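Local coordinates for protein tryptophan--tRNA ligase (Campylobacter jejuni subsp. jejuni, PDB 3TZL) that probably charges tRNA(Trp) with tryptophan at the expense of ATP, as a homodimeric class I aminoacyl-tRNA synthetase, at residues K240-E245 with E271-Y276; I94-T99 with Y127-A132. All coordinates share one frame; numbering follows the deposited sequence.

Interaction 1. Residues K240-E245 with E271-Y276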
# COMPACT_ATOMS: atom_id res chain seq x y z
N LYS B 240 28.36 32.71 16.69
CA LYS B 240 27.39 33.73 16.26
C LYS B 240 25.95 33.24 16.34
O LYS B 240 25.04 34.02 16.63
CB LYS B 240 27.67 34.17 14.82
CG LYS B 240 28.96 34.94 14.63
CD LYS B 240 29.26 35.15 13.15
CE LYS B 240 28.26 36.09 12.49
NZ LYS B 240 28.43 37.49 12.97
N LEU B 241 25.77 31.95 16.06
CA LEU B 241 24.45 31.33 15.98
C LEU B 241 23.72 31.37 17.30
O LEU B 241 22.49 31.32 17.35
CB LEU B 241 24.60 29.87 15.54
CG LEU B 241 25.27 29.59 14.20
CD1 LEU B 241 25.50 28.11 14.02
CD2 LEU B 241 24.40 30.13 13.06
N PHE B 242 24.49 31.43 18.38
CA PHE B 242 23.96 31.33 19.73
C PHE B 242 23.96 32.68 20.44
O PHE B 242 23.54 32.78 21.59
CB PHE B 242 24.78 30.32 20.54
CG PHE B 242 24.86 28.94 19.91
CD1 PHE B 242 23.91 27.97 20.21
CD2 PHE B 242 25.88 28.63 19.02
CE1 PHE B 242 23.98 26.72 19.64
CE2 PHE B 242 25.95 27.37 18.44
CZ PHE B 242 25.01 26.42 18.75
N LEU B 243 24.46 33.71 19.75
CA LEU B 243 24.60 35.04 20.34
C LEU B 243 23.75 36.09 19.62
O LEU B 243 23.61 36.07 18.40
CB LEU B 243 26.07 35.48 20.31
CG LEU B 243 27.07 34.75 21.23
CD1 LEU B 243 28.50 35.14 20.89
CD2 LEU B 243 26.78 35.03 22.70
N ASP B 244 23.17 36.99 20.41
CA ASP B 244 22.47 38.16 19.88
C ASP B 244 23.51 39.17 19.40
O ASP B 244 24.71 38.95 19.59
CB ASP B 244 21.60 38.80 20.96
CG ASP B 244 22.33 38.98 22.28
OD1 ASP B 244 23.08 38.06 22.67
OD2 ASP B 244 22.14 40.03 22.93
N GLU B 245 23.07 40.26 18.79
CA GLU B 245 23.99 41.22 18.19
C GLU B 245 25.03 41.77 19.18
O GLU B 245 26.20 41.93 18.83
CB GLU B 245 23.23 42.36 17.50
CG GLU B 245 24.15 43.33 16.76
CD GLU B 245 23.57 43.79 15.43
OE1 GLU B 245 22.44 43.36 15.10
OE2 GLU B 245 24.23 44.58 14.73
N GLU B 271 30.33 26.16 26.64
CA GLU B 271 29.37 26.77 27.56
C GLU B 271 28.13 27.30 26.84
O GLU B 271 27.01 27.10 27.31
CB GLU B 271 30.01 27.91 28.35
CG GLU B 271 31.17 27.50 29.22
CD GLU B 271 31.76 28.67 30.00
OE1 GLU B 271 31.19 29.78 29.96
OE2 GLU B 271 32.81 28.47 30.65
N LEU B 272 28.34 27.99 25.72
CA LEU B 272 27.24 28.51 24.91
C LEU B 272 26.32 27.40 24.41
O LEU B 272 25.10 27.47 24.57
CB LEU B 272 27.77 29.28 23.70
CG LEU B 272 28.22 30.71 23.97
CD1 LEU B 272 28.68 31.36 22.68
CD2 LEU B 272 27.06 31.48 24.62
N VAL B 273 26.91 26.37 23.80
CA VAL B 273 26.11 25.29 23.24
C VAL B 273 25.38 24.51 24.34
O VAL B 273 24.19 24.23 24.21
CB VAL B 273 26.95 24.36 22.34
CG1 VAL B 273 26.12 23.16 21.85
CG2 VAL B 273 27.50 25.16 21.14
N ASN B 274 26.07 24.18 25.43
CA ASN B 274 25.44 23.43 26.50
C ASN B 274 24.28 24.16 27.16
O ASN B 274 23.30 23.54 27.56
CB ASN B 274 26.47 23.00 27.56
CG ASN B 274 27.27 21.78 27.14
OD1 ASN B 274 26.72 20.86 26.52
ND2 ASN B 274 28.57 21.77 27.45
N ALA B 275 24.40 25.48 27.27
CA ALA B 275 23.39 26.27 27.95
C ALA B 275 22.19 26.48 27.03
O ALA B 275 21.05 26.44 27.47
CB ALA B 275 23.96 27.62 28.41
N TYR B 276 22.47 26.70 25.75
CA TYR B 276 21.44 26.96 24.76
C TYR B 276 20.53 25.73 24.56
O TYR B 276 19.32 25.87 24.33
CB TYR B 276 22.09 27.37 23.44
CG TYR B 276 21.13 27.81 22.36
CD1 TYR B 276 20.50 26.88 21.54
CD2 TYR B 276 20.87 29.16 22.14
CE1 TYR B 276 19.62 27.27 20.54
CE2 TYR B 276 19.98 29.57 21.14
CZ TYR B 276 19.37 28.62 20.34
OH TYR B 276 18.50 29.02 19.35

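Interaction 2. Residues I94-T99 with Y127-A132. With TRP (tryptophan), chain J.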
# COMPACT_ATOMS: atom_id res chain seq x y z
N ILE B 94 -5.49 3.20 -3.59
CA ILE B 94 -6.41 3.87 -4.49
C ILE B 94 -5.70 4.79 -5.50
O ILE B 94 -5.98 4.72 -6.70
CB ILE B 94 -7.49 4.62 -3.71
CG1 ILE B 94 -8.44 3.60 -3.08
CG2 ILE B 94 -8.27 5.57 -4.59
CD1 ILE B 94 -9.13 4.11 -1.85
N LEU B 95 -4.77 5.61 -5.03
CA LEU B 95 -4.02 6.51 -5.91
C LEU B 95 -3.21 5.75 -6.96
O LEU B 95 -2.94 6.28 -8.04
CB LEU B 95 -3.09 7.42 -5.10
CG LEU B 95 -3.76 8.39 -4.11
CD1 LEU B 95 -2.75 9.37 -3.54
CD2 LEU B 95 -4.93 9.16 -4.79
N SER B 96 -2.80 4.53 -6.65
CA SER B 96 -2.00 3.76 -7.60
C SER B 96 -2.77 3.51 -8.88
O SER B 96 -2.19 3.37 -9.95
CB SER B 96 -1.55 2.44 -6.99
OG SER B 96 -0.55 2.66 -6.02
N GLN B 97 -4.10 3.45 -8.78
CA GLN B 97 -4.94 3.19 -9.93
C GLN B 97 -4.97 4.39 -10.85
O GLN B 97 -5.33 4.27 -12.02
CB GLN B 97 -6.36 2.81 -9.48
CG GLN B 97 -6.40 1.84 -8.28
CD GLN B 97 -5.48 0.64 -8.45
OE1 GLN B 97 -5.24 0.17 -9.56
NE2 GLN B 97 -4.96 0.14 -7.33
N PHE B 98 -4.58 5.54 -10.32
CA PHE B 98 -4.55 6.78 -11.09
C PHE B 98 -3.14 7.23 -11.39
O PHE B 98 -2.92 8.36 -11.80
CB PHE B 98 -5.27 7.89 -10.32
CG PHE B 98 -6.73 7.63 -10.11
CD1 PHE B 98 -7.68 8.07 -11.04
CD2 PHE B 98 -7.17 7.00 -8.95
CE1 PHE B 98 -9.03 7.86 -10.84
CE2 PHE B 98 -8.53 6.79 -8.73
CZ PHE B 98 -9.46 7.22 -9.67
N THR B 99 -2.17 6.36 -11.16
CA THR B 99 -0.78 6.73 -11.40
C THR B 99 -0.23 6.00 -12.63
O THR B 99 -0.04 4.79 -12.58
CB THR B 99 0.08 6.38 -10.16
OG1 THR B 99 -0.46 7.03 -9.00
CG2 THR B 99 1.55 6.82 -10.36
N TYR B 127 7.34 4.59 -3.60
CA TYR B 127 7.19 5.60 -2.55
C TYR B 127 6.67 6.99 -2.93
O TYR B 127 6.04 7.63 -2.10
CB TYR B 127 8.40 5.66 -1.62
CG TYR B 127 9.45 6.69 -1.95
CD1 TYR B 127 9.32 8.01 -1.54
CD2 TYR B 127 10.59 6.32 -2.63
CE1 TYR B 127 10.30 8.95 -1.83
CE2 TYR B 127 11.58 7.24 -2.93
CZ TYR B 127 11.43 8.55 -2.53
OH TYR B 127 12.44 9.43 -2.83
N PRO B 128 6.93 7.47 -4.17
CA PRO B 128 6.26 8.72 -4.56
C PRO B 128 4.74 8.64 -4.51
O PRO B 128 4.11 9.68 -4.31
CB PRO B 128 6.70 8.90 -6.02
CG PRO B 128 8.03 8.22 -6.09
CD PRO B 128 7.91 7.03 -5.19
N VAL B 129 4.15 7.46 -4.68
CA VAL B 129 2.70 7.32 -4.57
C VAL B 129 2.26 7.42 -3.10
O VAL B 129 1.24 8.04 -2.80
CB VAL B 129 2.17 6.00 -5.19
CG1 VAL B 129 0.65 6.00 -5.20
CG2 VAL B 129 2.68 5.83 -6.61
N LEU B 130 3.03 6.82 -2.20
CA LEU B 130 2.66 6.85 -0.79
C LEU B 130 2.79 8.28 -0.30
O LEU B 130 1.92 8.80 0.42
CB LEU B 130 3.54 5.90 0.03
CG LEU B 130 3.34 5.98 1.56
CD1 LEU B 130 1.88 5.76 1.97
CD2 LEU B 130 4.24 4.97 2.23
N MSE B 131 3.88 8.92 -0.71
CA MSE B 131 4.08 10.34 -0.44
C MSE B 131 2.95 11.20 -1.01
O MSE B 131 2.54 12.19 -0.41
CB MSE B 131 5.41 10.80 -1.02
CG MSE B 131 5.64 12.29 -0.96
SE MSE B 131 7.57 12.66 -1.11
CE MSE B 131 7.54 14.61 -0.93
N ALA B 132 2.44 10.83 -2.19
CA ALA B 132 1.29 11.57 -2.72
C ALA B 132 0.07 11.35 -1.82
O ALA B 132 -0.72 12.27 -1.60
CB ALA B 132 1.00 11.17 -4.15
N TRP J . 10.18 12.17 1.12
CA TRP J . 10.44 13.12 2.22
C TRP J . 11.93 13.17 2.55
O TRP J . 12.38 14.05 3.29
CB TRP J . 9.62 12.75 3.47
CG TRP J . 8.15 12.75 3.20
CD1 TRP J . 7.31 11.67 3.15
CD2 TRP J . 7.36 13.90 2.90
NE1 TRP J . 6.03 12.09 2.85
CE2 TRP J . 6.03 13.45 2.69
CE3 TRP J . 7.63 15.27 2.80
CZ2 TRP J . 4.99 14.33 2.39
CZ3 TRP J . 6.60 16.14 2.49
CH2 TRP J . 5.29 15.67 2.30
OXT TRP J . 12.69 12.33 2.08

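Interaction 1. Residues K240-E245 with E271-Y276
F242 meets Y276 edge-to-face: the CD1 corner of the phenylalanine ring sits over one face of the tyrosine ring, F242 CD1 lying 3.5 Å from Y276 CG. The centroids are 5.1 Å apart and the planes stand at 86°, a T-shaped pair in which F242 supplies the edge. Y276 CG, anti to its backbone N (chi1 -174°), carries the ring beside F242, and chi2 of -84° turns its face to it. V273 approaches F242 from another direction, across a ring face, with CG2 4.0 Å from the ring centroid, a CH-pi contact displaced toward the CZ and CE2 rim. No hydrogen bond links the segments. Next along the loop, L243 lies across L272 at about a right angle, the branched ends touching with L243 CG 4.0 Å from L272 CD1. In the helical region that follows the KMSKS loop, the contact joins the loop between helices 234-239 and 245-257 to the last turns of helix 262-276. Helix 18-30, which begins within the HIGH motif of the class I nucleotide-binding fold, packs against both segments, F22 making another edge-to-face pair with F242 and Y21 touching Y276, while L210 of helix 207-215 touches V273.

Interaction 2. Residues I94-T99 with Y127-A132
The end of helix 87-96 runs into a type I beta turn, S96 to T99, and comes alongside helix 122-137, closest at the CA atoms of S96 and V129, 6.6 Å apart. Helix end and turn together pack on helix 122-137 in the Rossmann-fold catalytic domain of a class I synthetase, a buried contact beside the tryptophan pocket and at the dimer interface. V129 is the central side chain, its two methyls dividing the work. With CG1 anti to the backbone N (chi1 -173°), that methyl touches L95 CB at 4.0 Å and S96 OG at 3.6 Å, while CG2 meets T99 CG2 tip to tip at 4.0 Å. One turn further on, L95 CD1 lies against the backbone of A132, 3.9 Å from its C. The S96 hydroxyl has its polar partners elsewhere: it is hydrogen-bonded to Y92 O and to H122 ND1 of the second subunit. On the other side of helix 122-137, M131, here selenomethionine, runs extended over one face of the bound tryptophan's indole, its SE 3.5 Å from the ligand's N and its CE 3.8 Å from the ligand's CE3. The turn is tied back by T99, whose OG1 donates to L95 O at 2.8 Å, from above the carbonyl plane (46° out of it), while F98 N binds the same oxygen from the opposite face.

Interactions 1 and 2 lie on opposite sides of the chain's centre, their own centres 44 Å apart and their nearest atoms about 27 Å apart, so neither touches the other. They follow in series along the chain, 94-99 with 127-132 closing before 240-245 with 271-276 opens. Each is nearer a different bound ligand. Interaction 2 lies on the helix that carries M131, D134 and I135 of the tryptophan pocket, D134 being hydrogen-bonded to the ligand. Interaction 1 stands back from the nucleotide, the F242 side chain about 12 Å from ADP and about 8 Å from those of V185 and M193, two residues of the ADP pocket.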